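Local coordinates for protein BIFUNCTIONAL PROTEIN Proline utilization A (PutA) (Corynebacterium freiburgense, PDB 5UX5) that catalyses the two-step oxidation of proline to glutamate, pairing an FAD-dependent proline dehydrogenase with an NAD-dependent aldehyde dehydrogenase in a single chain, at residues R749-G754 against S760-G765; A546-A551 against F718-Q723; V194-P199 against D712-A717; S768-K773 against T799-G804. All coordinates share one frame; numbering follows the deposited sequence.

Contact 1: R749-G754 against S760-G765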
loop_
_atom_site.group_PDB
_atom_site.type_symbol
_atom_site.label_atom_id
_atom_site.label_comp_id
_atom_site.label_asym_id
_atom_site.label_seq_id
_atom_site.Cartn_x
_atom_site.Cartn_y
_atom_site.Cartn_z
ATOM N N ARG A 749 -14.103 6.946 -13.123
ATOM C CA ARG A 749 -15.412 6.450 -13.535
ATOM C C ARG A 749 -15.557 4.944 -13.287
ATOM O O ARG A 749 -16.685 4.451 -13.214
ATOM C CB ARG A 749 -15.665 6.784 -15.002
ATOM C CG ARG A 749 -15.642 8.271 -15.334
ATOM C CD ARG A 749 -16.394 8.566 -16.664
ATOM N NE ARG A 749 -16.465 9.992 -17.025
ATOM C CZ ARG A 749 -17.247 10.910 -16.434
ATOM N NH1 ARG A 749 -18.050 10.597 -15.411
ATOM N NH2 ARG A 749 -17.226 12.168 -16.865
ATOM N N THR A 750 -14.447 4.196 -13.165
ATOM C CA THR A 750 -14.519 2.745 -12.990
ATOM C C THR A 750 -14.714 2.289 -11.532
ATOM O O THR A 750 -15.150 1.157 -11.310
ATOM C CB THR A 750 -13.265 2.092 -13.606
ATOM O OG1 THR A 750 -13.222 2.389 -15.004
ATOM C CG2 THR A 750 -13.267 0.584 -13.471
ATOM N N LEU A 751 -14.442 3.122 -10.536
ATOM C CA LEU A 751 -14.665 2.710 -9.151
ATOM C C LEU A 751 -16.107 2.276 -8.904
ATOM O O LEU A 751 -17.054 2.964 -9.295
ATOM C CB LEU A 751 -14.309 3.847 -8.203
ATOM C CG LEU A 751 -12.833 4.153 -8.070
ATOM C CD1 LEU A 751 -12.676 5.518 -7.443
ATOM C CD2 LEU A 751 -12.170 3.067 -7.223
ATOM N N ARG A 752 -16.267 1.156 -8.194
ATOM C CA ARG A 752 -17.585 0.625 -7.849
ATOM C C ARG A 752 -18.003 1.227 -6.504
ATOM O O ARG A 752 -17.394 0.930 -5.470
ATOM C CB ARG A 752 -17.576 -0.898 -7.739
ATOM C CG ARG A 752 -17.104 -1.695 -8.950
ATOM C CD ARG A 752 -17.729 -1.338 -10.289
ATOM N NE ARG A 752 -16.973 -1.985 -11.364
ATOM C CZ ARG A 752 -16.911 -1.552 -12.622
ATOM N NH1 ARG A 752 -17.566 -0.443 -12.996
ATOM N NH2 ARG A 752 -16.175 -2.230 -13.507
ATOM N N VAL A 753 -19.034 2.070 -6.516
ATOM C CA VAL A 753 -19.533 2.716 -5.312
ATOM C C VAL A 753 -20.599 1.826 -4.688
ATOM O O VAL A 753 -21.506 1.353 -5.377
ATOM C CB VAL A 753 -20.099 4.113 -5.636
ATOM C CG1 VAL A 753 -20.584 4.798 -4.382
ATOM C CG2 VAL A 753 -19.060 4.965 -6.324
ATOM N N GLY A 754 -20.494 1.610 -3.383
ATOM C CA GLY A 754 -21.433 0.779 -2.651
ATOM C C GLY A 754 -21.029 0.702 -1.192
ATOM O O GLY A 754 -20.026 1.286 -0.771
ATOM N N SER A 760 -17.941 -6.502 -3.653
ATOM C CA SER A 760 -17.629 -5.907 -4.945
ATOM C C SER A 760 -17.309 -4.431 -4.857
ATOM O O SER A 760 -16.722 -3.902 -5.806
ATOM C CB SER A 760 -18.787 -6.095 -5.925
ATOM O OG SER A 760 -19.999 -5.619 -5.386
ATOM N N THR A 761 -17.707 -3.767 -3.760
ATOM C CA THR A 761 -17.388 -2.359 -3.524
ATOM C C THR A 761 -15.885 -2.109 -3.574
ATOM O O THR A 761 -15.103 -2.763 -2.866
ATOM C CB THR A 761 -17.914 -1.897 -2.151
ATOM O OG1 THR A 761 -19.332 -2.039 -2.072
ATOM C CG2 THR A 761 -17.589 -0.456 -1.932
ATOM N N THR A 762 -15.493 -1.121 -4.380
ATOM C CA THR A 762 -14.131 -0.624 -4.395
ATOM C C THR A 762 -14.025 0.830 -3.950
ATOM O O THR A 762 -12.901 1.321 -3.784
ATOM C CB THR A 762 -13.505 -0.803 -5.798
ATOM O OG1 THR A 762 -14.426 -0.393 -6.815
ATOM C CG2 THR A 762 -13.191 -2.259 -6.032
ATOM N N MET A 763 -15.147 1.543 -3.791
ATOM C CA MET A 763 -15.197 2.800 -3.035
ATOM C C MET A 763 -16.456 2.788 -2.184
ATOM O O MET A 763 -17.565 2.787 -2.725
ATOM C CB MET A 763 -15.182 4.058 -3.901
ATOM C CG MET A 763 -15.079 5.284 -3.005
ATOM S SD MET A 763 -15.689 6.814 -3.660
ATOM C CE MET A 763 -14.511 7.089 -4.918
ATOM N N ASN A 764 -16.280 2.770 -0.861
ATOM C CA ASN A 764 -17.384 2.636 0.074
ATOM C C ASN A 764 -18.178 3.942 0.202
ATOM O O ASN A 764 -17.893 4.961 -0.445
ATOM C CB ASN A 764 -16.862 2.143 1.424
ATOM C CG ASN A 764 -15.549 2.814 1.838
ATOM O OD1 ASN A 764 -14.440 2.391 1.443
ATOM N ND2 ASN A 764 -15.669 3.853 2.645
ATOM N N GLY A 765 -19.205 3.900 1.063
ATOM C CA GLY A 765 -20.045 5.051 1.308
ATOM C C GLY A 765 -19.498 5.930 2.419
ATOM O O GLY A 765 -18.438 5.681 2.991
#
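Thr762 and Arg752 lie side by side with their side chains running in the same direction, and the threonine hydroxyl is tucked against the arginine backbone. With chi1 at 45°, OG1 stands between the threonine's own N and carbonyl carbon, where it accepts the N-H of Arg752 (Arg752 N to Thr762 OG1 2.8 Å). A small, branched hydroxyl residue suits this spot because it supplies an acceptor close to its own main chain. Arg752 O answers by gripping two amides: Thr762 N, 3.0 Å from Arg752 O, lies in the carbonyl plane on a lone pair, while Met763 N, 2.9 Å from Arg752 O, is tilted 34° out of it. Gly754 N donates to Met763 O over 3.2 Å, and this bond with the one from Met763 N to Arg752 O makes the single bridge that pairs Val753 with Met763. Thr761 lies against Gly754, where no side chain is in the way. On the apolar side Leu751 and Met763 meet at an angle, methyl to methyl, Leu751 CD1 to Met763 CE 3.5 Å. The guanidinium of Arg752 leaves the contact to form a salt bridge with Asp164 at the start of helix 164-178, within the proline dehydrogenase part. Leu751 and Met763 settle on Phe718 of helix 706-718, so the turn following helix 740-750 is packed between that helix and the proline dehydrogenase part of the same chain.

Contact 2: A546-A551 against F718-Q723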
loop_
_atom_site.group_PDB
_atom_site.type_symbol
_atom_site.label_atom_id
_atom_site.label_comp_id
_atom_site.label_asym_id
_atom_site.label_seq_id
_atom_site.Cartn_x
_atom_site.Cartn_y
_atom_site.Cartn_z
ATOM N N ALA A 546 -18.787 0.912 10.633
ATOM C CA ALA A 546 -17.965 1.972 10.058
ATOM C C ALA A 546 -18.124 2.107 8.547
ATOM O O ALA A 546 -17.797 3.164 8.003
ATOM C CB ALA A 546 -16.488 1.740 10.399
ATOM N N GLY A 547 -18.650 1.098 7.857
ATOM C CA GLY A 547 -18.866 1.228 6.426
ATOM C C GLY A 547 -17.623 1.153 5.559
ATOM O O GLY A 547 -17.635 1.673 4.440
ATOM N N LYS A 548 -16.538 0.553 6.052
ATOM C CA LYS A 548 -15.295 0.394 5.307
ATOM C C LYS A 548 -15.302 -0.902 4.496
ATOM O O LYS A 548 -15.908 -1.897 4.889
ATOM C CB LYS A 548 -14.102 0.397 6.276
ATOM C CG LYS A 548 -14.174 1.545 7.270
ATOM C CD LYS A 548 -12.894 1.732 8.088
ATOM C CE LYS A 548 -11.716 2.021 7.189
ATOM N NZ LYS A 548 -10.551 2.578 7.871
ATOM N N THR A 549 -14.599 -0.894 3.366
ATOM C CA THR A 549 -14.344 -2.145 2.665
ATOM C C THR A 549 -13.305 -2.970 3.416
ATOM O O THR A 549 -12.586 -2.467 4.278
ATOM C CB THR A 549 -13.853 -1.895 1.239
ATOM O OG1 THR A 549 -12.567 -1.247 1.255
ATOM C CG2 THR A 549 -14.864 -1.048 0.455
ATOM N N ILE A 550 -13.258 -4.266 3.108
ATOM C CA ILE A 550 -12.187 -5.107 3.632
ATOM C C ILE A 550 -10.823 -4.544 3.250
ATOM O O ILE A 550 -9.880 -4.514 4.067
ATOM C CB ILE A 550 -12.350 -6.546 3.137
ATOM C CG1 ILE A 550 -13.649 -7.150 3.635
ATOM C CG2 ILE A 550 -11.228 -7.392 3.627
ATOM C CD1 ILE A 550 -13.699 -8.645 3.391
ATOM N N ALA A 551 -10.685 -4.087 2.003
ATOM C CA ALA A 551 -9.378 -3.641 1.552
ATOM C C ALA A 551 -8.889 -2.462 2.380
ATOM O O ALA A 551 -7.674 -2.272 2.538
ATOM C CB ALA A 551 -9.410 -3.290 0.061
ATOM N N PHE A 718 -9.437 8.420 -3.164
ATOM C CA PHE A 718 -10.743 7.789 -3.095
ATOM C C PHE A 718 -10.828 6.580 -2.161
ATOM O O PHE A 718 -11.940 6.096 -1.913
ATOM C CB PHE A 718 -11.198 7.420 -4.518
ATOM C CG PHE A 718 -11.362 8.624 -5.423
ATOM C CD1 PHE A 718 -12.025 9.769 -4.976
ATOM C CD2 PHE A 718 -10.806 8.644 -6.696
ATOM C CE1 PHE A 718 -12.162 10.920 -5.804
ATOM C CE2 PHE A 718 -10.936 9.783 -7.534
ATOM C CZ PHE A 718 -11.616 10.927 -7.084
ATOM N N GLY A 719 -9.718 6.093 -1.609
ATOM C CA GLY A 719 -9.833 5.075 -0.581
ATOM C C GLY A 719 -10.659 5.588 0.584
ATOM O O GLY A 719 -10.573 6.756 0.961
ATOM N N HIS A 720 -11.515 4.725 1.124
ATOM C CA HIS A 720 -12.439 5.116 2.200
ATOM C C HIS A 720 -13.192 6.386 1.814
ATOM O O HIS A 720 -13.449 7.256 2.646
ATOM C CB HIS A 720 -11.706 5.274 3.536
ATOM C CG HIS A 720 -12.583 5.130 4.749
ATOM N ND1 HIS A 720 -13.921 4.804 4.671
ATOM C CD2 HIS A 720 -12.303 5.243 6.073
ATOM C CE1 HIS A 720 -14.432 4.757 5.889
ATOM N NE2 HIS A 720 -13.471 5.011 6.758
ATOM N N ALA A 721 -13.517 6.499 0.519
ATOM C CA ALA A 721 -14.294 7.608 -0.048
ATOM C C ALA A 721 -13.668 8.972 0.229
ATOM O O ALA A 721 -14.372 9.973 0.306
ATOM C CB ALA A 721 -15.735 7.573 0.459
ATOM N N GLY A 722 -12.343 9.038 0.357
ATOM C CA GLY A 722 -11.648 10.268 0.704
ATOM C C GLY A 722 -11.726 10.681 2.165
ATOM O O GLY A 722 -11.375 11.825 2.487
ATOM N N GLN A 723 -12.169 9.789 3.058
ATOM C CA GLN A 723 -12.432 10.141 4.456
ATOM C C GLN A 723 -11.192 9.878 5.308
ATOM O O GLN A 723 -11.225 9.178 6.322
ATOM C CB GLN A 723 -13.641 9.368 4.988
ATOM C CG GLN A 723 -14.965 9.558 4.191
ATOM C CD GLN A 723 -16.108 8.701 4.729
ATOM O OE1 GLN A 723 -17.045 9.195 5.346
ATOM N NE2 GLN A 723 -16.034 7.406 4.473
#
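Residues 718-723 open the aldehyde dehydrogenase signature that, as in relatives, leads into the loop of the nucleophilic cysteine, and within it the imidazole of His720 is covered by Lys548. The lysine chain crosses the ring at an angle and lays its methylenes over one face. Lys548 CE stands 3.7 Å from the His720 ring centroid, 27° off the normal, a CH-pi contact, while Lys548 CG comes within 3.5 Å of His720 CE1. A bend at chi3 (60°) lets the chain follow the ring. A long aliphatic chain with a charged tip suits the place: its carbons cover the imidazole, and its buried ammonium is satisfied beyond it by a salt bridge to Glu556, a hydrogen bond to Asn595 O and a cation-pi contact with Phe596. At the ring's edge, near its plane, Ala546 O lies 4.3 Å from His720 CE1. His720 ND1 is hydrogen-bonded to Asn764 ND2, which limits rotation of the ring. His720, Ala721 and Gly722 all have positive phi and lie in the left-handed region, and Gln723 steadies this run by reaching His720 O twice: Gln723 N at 2.9 Å and Gln723 NE2 at 3.2 Å from that oxygen, on opposite faces of its plane. The contact joins the turn between helices 535-544 and 550-574, where Thr549 is the N-cap of the latter with OG1 on Glu552 N, to the loop running from helix 706-718 to strand 728-734.

Contact 3: V194-P199 against D712-A717; sequences VAQLNP and DVYKSA
Gln196 and Tyr714 share the whole of this buried surface almost equally, each reaching toward the other from opposite directions. The segment 194-199 belongs to the proline dehydrogenase barrel and the helix carrying Tyr714 to the aldehyde dehydrogenase part, so the pair is a point of contact between the two catalytic units. The glutamine chain is extended beyond CG and ends in an amide plane only 18° from the plane of the tyrosine ring. Gln196 CG lies against Tyr714 OH (3.2 Å), and the amide nitrogen sits by the phenol end, Gln196 NE2 to Tyr714 CZ 3.4 Å. Although Gln196 NE2 and Tyr714 OH are 3.3 Å apart, the angle is too poor for a hydrogen bond. Lys715 CG lies 3.8 Å above one face of the Tyr714 ring, and Leu744 and Ala747 of helix 740-750 also touch Tyr714. A glutamine suits the position because it combines a reach of two methylenes with a flat polar end, and the tyrosine offers its phenol end, CZ and OH, for the amide to pack against. Gln196 NE2 donates to Ala747 O, with a weak bond to Leu162 O, so the domain contact combines packing against the phenol end with polar fixing of the amide by main-chain carbonyls.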
loop_
_atom_site.group_PDB
_atom_site.type_symbol
_atom_site.label_atom_id
_atom_site.label_comp_id
_atom_site.label_asym_id
_atom_site.label_seq_id
_atom_site.Cartn_x
_atom_site.Cartn_y
_atom_site.Cartn_z
ATOM N N VAL A 194 -11.267 -6.709 -17.512
ATOM C CA VAL A 194 -11.852 -5.996 -16.385
ATOM C C VAL A 194 -10.747 -5.144 -15.750
ATOM O O VAL A 194 -9.743 -5.677 -15.263
ATOM C CB VAL A 194 -12.455 -6.967 -15.356
ATOM C CG1 VAL A 194 -12.893 -6.218 -14.107
ATOM C CG2 VAL A 194 -13.619 -7.699 -15.952
ATOM N N ALA A 195 -10.912 -3.828 -15.767
ATOM C CA ALA A 195 -9.921 -3.032 -15.073
ATOM C C ALA A 195 -10.216 -3.038 -13.585
ATOM O O ALA A 195 -11.355 -3.256 -13.167
ATOM C CB ALA A 195 -9.894 -1.602 -15.585
ATOM N N GLN A 196 -9.165 -2.778 -12.787
ATOM C CA GLN A 196 -9.258 -2.709 -11.324
ATOM C C GLN A 196 -9.863 -3.978 -10.726
ATOM O O GLN A 196 -10.712 -3.922 -9.838
ATOM C CB GLN A 196 -10.059 -1.480 -10.890
ATOM C CG GLN A 196 -9.401 -0.134 -11.224
ATOM C CD GLN A 196 -10.300 1.081 -10.972
ATOM O OE1 GLN A 196 -11.328 0.995 -10.306
ATOM N NE2 GLN A 196 -9.892 2.227 -11.498
ATOM N N LEU A 197 -9.436 -5.135 -11.235
ATOM C CA LEU A 197 -9.908 -6.423 -10.734
ATOM C C LEU A 197 -9.840 -6.501 -9.209
ATOM O O LEU A 197 -8.750 -6.517 -8.627
ATOM C CB LEU A 197 -9.109 -7.552 -11.383
ATOM C CG LEU A 197 -9.812 -8.879 -11.666
ATOM C CD1 LEU A 197 -11.223 -8.676 -12.206
ATOM C CD2 LEU A 197 -8.960 -9.698 -12.643
ATOM N N ASN A 198 -10.995 -6.509 -8.560
ATOM C CA ASN A 198 -11.079 -6.522 -7.104
ATOM C C ASN A 198 -10.738 -7.890 -6.518
ATOM O O ASN A 198 -11.553 -8.814 -6.623
ATOM C CB ASN A 198 -12.475 -6.117 -6.678
ATOM C CG ASN A 198 -12.655 -6.094 -5.170
ATOM O OD1 ASN A 198 -11.723 -6.354 -4.377
ATOM N ND2 ASN A 198 -13.880 -5.754 -4.757
ATOM N N PRO A 199 -9.606 -8.040 -5.825
ATOM C CA PRO A 199 -9.186 -9.376 -5.368
ATOM C C PRO A 199 -10.076 -9.987 -4.313
ATOM O O PRO A 199 -9.854 -11.156 -3.970
ATOM C CB PRO A 199 -7.793 -9.130 -4.797
ATOM C CG PRO A 199 -7.868 -7.717 -4.295
ATOM C CD PRO A 199 -8.752 -6.969 -5.283
ATOM N N ASP A 712 -1.693 5.874 -8.226
ATOM C CA ASP A 712 -1.491 6.357 -6.867
ATOM C C ASP A 712 -2.347 7.569 -6.578
ATOM O O ASP A 712 -2.819 7.719 -5.450
ATOM C CB ASP A 712 -0.021 6.673 -6.601
ATOM C CG ASP A 712 0.822 5.424 -6.487
ATOM O OD1 ASP A 712 0.337 4.395 -5.963
ATOM O OD2 ASP A 712 1.973 5.464 -6.948
ATOM N N VAL A 713 -2.596 8.424 -7.570
ATOM C CA VAL A 713 -3.467 9.561 -7.311
ATOM C C VAL A 713 -4.889 9.098 -7.016
ATOM O O VAL A 713 -5.490 9.510 -6.017
ATOM C CB VAL A 713 -3.457 10.548 -8.472
ATOM C CG1 VAL A 713 -4.581 11.472 -8.242
ATOM C CG2 VAL A 713 -2.126 11.282 -8.553
ATOM N N TYR A 714 -5.434 8.190 -7.832
ATOM C CA TYR A 714 -6.846 7.879 -7.639
ATOM C C TYR A 714 -7.054 7.030 -6.395
ATOM O O TYR A 714 -8.012 7.253 -5.650
ATOM C CB TYR A 714 -7.475 7.238 -8.911
ATOM C CG TYR A 714 -7.438 5.715 -9.049
ATOM C CD1 TYR A 714 -8.318 4.909 -8.345
ATOM C CD2 TYR A 714 -6.552 5.100 -9.931
ATOM C CE1 TYR A 714 -8.267 3.539 -8.453
ATOM C CE2 TYR A 714 -6.508 3.730 -10.063
ATOM C CZ TYR A 714 -7.373 2.946 -9.322
ATOM O OH TYR A 714 -7.349 1.560 -9.442
ATOM N N LYS A 715 -6.141 6.111 -6.109
ATOM C CA LYS A 715 -6.260 5.342 -4.876
ATOM C C LYS A 715 -6.089 6.211 -3.637
ATOM O O LYS A 715 -6.721 5.937 -2.618
ATOM C CB LYS A 715 -5.231 4.223 -4.837
ATOM C CG LYS A 715 -5.463 3.161 -5.889
ATOM C CD LYS A 715 -4.479 1.987 -5.838
ATOM C CE LYS A 715 -4.610 1.147 -7.104
ATOM N NZ LYS A 715 -3.281 0.957 -7.740
ATOM N N SER A 716 -5.264 7.271 -3.701
ATOM C CA SER A 716 -5.072 8.147 -2.541
ATOM C C SER A 716 -6.226 9.119 -2.355
ATOM O O SER A 716 -6.490 9.548 -1.218
ATOM C CB SER A 716 -3.777 8.956 -2.652
ATOM O OG SER A 716 -2.619 8.148 -2.554
ATOM N N ALA A 717 -6.897 9.484 -3.455
ATOM C CA ALA A 717 -8.024 10.390 -3.385
ATOM C C ALA A 717 -9.268 9.704 -2.855
ATOM O O ALA A 717 -10.045 10.321 -2.109
ATOM C CB ALA A 717 -8.320 10.974 -4.768
#

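Contact 4: S768-K773 against T799-G804; sequences SPPGEK and TLWSPG
The indole of Trp801 is met by the Pro770 ring at its pyrrole end: the two meet at a slant, with Pro770 CG 3.6 Å from Trp801 NE1 and 4.0 Å from Trp801 CE2. The indole also touches Leu766 and Lys793 of the loops and Leu778 and Thr779 of helix 772-779. The contact belongs to the aldehyde dehydrogenase part, where a Pro-Pro pair in polyproline II conformation precedes Gly771, the N-cap residue of that helix. Proline suits such a lead-in, since its ring restricts phi to values compatible with the extended polyproline II conformation seen here, and it offers the indole a rigid hydrocarbon surface. Tryptophan suits the other side: its large ring can reach both the proline and the helix, and a weak bond from NE1 to Gly798 O deals with its one polar atom. Pro770 in turn rests on His775 and Leu778. One residue earlier, Pro769 and Thr799 run alongside each other in the same direction. Thr799 divides its branches: the hydroxyl, at chi1 62°, is hydrogen-bonded to Asn795 ND2, and the methyl is left to the proline. The loops are also tied by a backbone bond between Thr799 and Leu766. Near one end of the contact, the side chain of Ser768 is about 8 Å from the bound NAD. At the apolar seam itself Thr799 CG2 is 3.8 Å from Pro769 CD.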
loop_
_atom_site.group_PDB
_atom_site.type_symbol
_atom_site.label_atom_id
_atom_site.label_comp_id
_atom_site.label_asym_id
_atom_site.label_seq_id
_atom_site.Cartn_x
_atom_site.Cartn_y
_atom_site.Cartn_z
ATOM N N SER A 768 -22.002 9.218 7.169
ATOM C CA SER A 768 -23.260 9.931 7.340
ATOM C C SER A 768 -23.369 10.948 6.216
ATOM O O SER A 768 -22.359 11.270 5.587
ATOM C CB SER A 768 -23.316 10.636 8.688
ATOM O OG SER A 768 -22.312 11.638 8.740
ATOM N N PRO A 769 -24.556 11.454 5.915
ATOM C CA PRO A 769 -24.707 12.348 4.764
ATOM C C PRO A 769 -23.826 13.574 4.903
ATOM O O PRO A 769 -23.495 13.970 6.031
ATOM C CB PRO A 769 -26.200 12.733 4.797
ATOM C CG PRO A 769 -26.794 11.995 5.924
ATOM C CD PRO A 769 -25.859 10.965 6.399
ATOM N N PRO A 770 -23.469 14.218 3.785
ATOM C CA PRO A 770 -22.524 15.346 3.840
ATOM C C PRO A 770 -23.029 16.479 4.723
ATOM O O PRO A 770 -24.225 16.778 4.755
ATOM C CB PRO A 770 -22.431 15.810 2.375
ATOM C CG PRO A 770 -22.976 14.691 1.556
ATOM C CD PRO A 770 -23.965 13.972 2.415
ATOM N N GLY A 771 -22.095 17.105 5.448
ATOM C CA GLY A 771 -22.350 18.376 6.087
ATOM C C GLY A 771 -22.128 19.538 5.124
ATOM O O GLY A 771 -21.836 19.358 3.942
ATOM N N GLU A 772 -22.232 20.758 5.661
ATOM C CA GLU A 772 -22.099 21.938 4.816
ATOM C C GLU A 772 -20.822 21.876 3.980
ATOM O O GLU A 772 -20.873 21.970 2.751
ATOM C CB GLU A 772 -22.139 23.202 5.680
ATOM N N LYS A 773 -19.672 21.655 4.633
ATOM C CA LYS A 773 -18.379 21.649 3.941
ATOM C C LYS A 773 -18.340 20.617 2.811
ATOM O O LYS A 773 -17.932 20.929 1.687
ATOM C CB LYS A 773 -17.240 21.386 4.938
ATOM N N THR A 799 -25.628 8.788 1.703
ATOM C CA THR A 799 -24.347 8.268 2.141
ATOM C C THR A 799 -23.511 7.708 0.999
ATOM O O THR A 799 -22.281 7.674 1.111
ATOM C CB THR A 799 -24.553 7.180 3.200
ATOM O OG1 THR A 799 -25.293 6.085 2.638
ATOM C CG2 THR A 799 -25.299 7.751 4.415
ATOM N N LEU A 800 -24.138 7.270 -0.083
ATOM C CA LEU A 800 -23.437 6.735 -1.239
ATOM C C LEU A 800 -23.326 7.842 -2.281
ATOM O O LEU A 800 -24.337 8.244 -2.864
ATOM C CB LEU A 800 -24.190 5.534 -1.801
ATOM C CG LEU A 800 -24.051 4.284 -0.946
ATOM C CD1 LEU A 800 -24.963 3.148 -1.434
ATOM C CD2 LEU A 800 -22.593 3.866 -0.930
ATOM N N TRP A 801 -22.104 8.337 -2.502
ATOM C CA TRP A 801 -21.799 9.370 -3.489
ATOM C C TRP A 801 -20.722 8.866 -4.439
ATOM O O TRP A 801 -19.682 8.362 -3.994
ATOM C CB TRP A 801 -21.316 10.671 -2.836
ATOM C CG TRP A 801 -22.401 11.483 -2.273
ATOM C CD1 TRP A 801 -23.048 11.276 -1.092
ATOM C CD2 TRP A 801 -23.002 12.650 -2.866
ATOM N NE1 TRP A 801 -24.019 12.242 -0.911
ATOM C CE2 TRP A 801 -24.012 13.092 -1.987
ATOM C CE3 TRP A 801 -22.784 13.362 -4.052
ATOM C CZ2 TRP A 801 -24.791 14.209 -2.252
ATOM C CZ3 TRP A 801 -23.576 14.473 -4.316
ATOM C CH2 TRP A 801 -24.556 14.884 -3.420
ATOM N N SER A 802 -20.956 9.031 -5.740
ATOM C CA SER A 802 -19.934 8.697 -6.718
ATOM C C SER A 802 -18.826 9.756 -6.655
ATOM O O SER A 802 -19.060 10.874 -6.205
ATOM C CB SER A 802 -20.552 8.592 -8.128
ATOM O OG SER A 802 -20.374 9.750 -8.941
ATOM N N PRO A 803 -17.601 9.415 -7.055
ATOM C CA PRO A 803 -16.494 10.375 -6.921
ATOM C C PRO A 803 -16.583 11.465 -7.966
ATOM O O PRO A 803 -17.176 11.282 -9.031
ATOM C CB PRO A 803 -15.249 9.520 -7.157
ATOM C CG PRO A 803 -15.745 8.368 -8.032
ATOM C CD PRO A 803 -17.174 8.127 -7.652
ATOM N N GLY A 804 -15.920 12.593 -7.681
ATOM C CA GLY A 804 -15.853 13.690 -8.621
ATOM C C GLY A 804 -14.443 14.237 -8.754
ATOM O O GLY A 804 -13.598 14.009 -7.911
#

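Contact 2 is buried, contacts 1 and 3 are partly so, and contact 4 lies at the surface. Chemistry follows place: contact 1 is mainly backbone hydrogen bonding, contact 2 a lysine chain over an imidazole, contact 3 an amide against a phenol, and contact 4 apolar packing without a hydrogen bond across it. Contacts 2 and 3 both use helix 706-718 or its end. Contact 1 lies beside them, joined to contact 2 through Asn764 and His720, and to contact 4 where Met763 CE meets Pro803 CB, 3.4 Å apart. Contact 3 alone pairs the two enzyme families; the other three fall within the aldehyde dehydrogenase range.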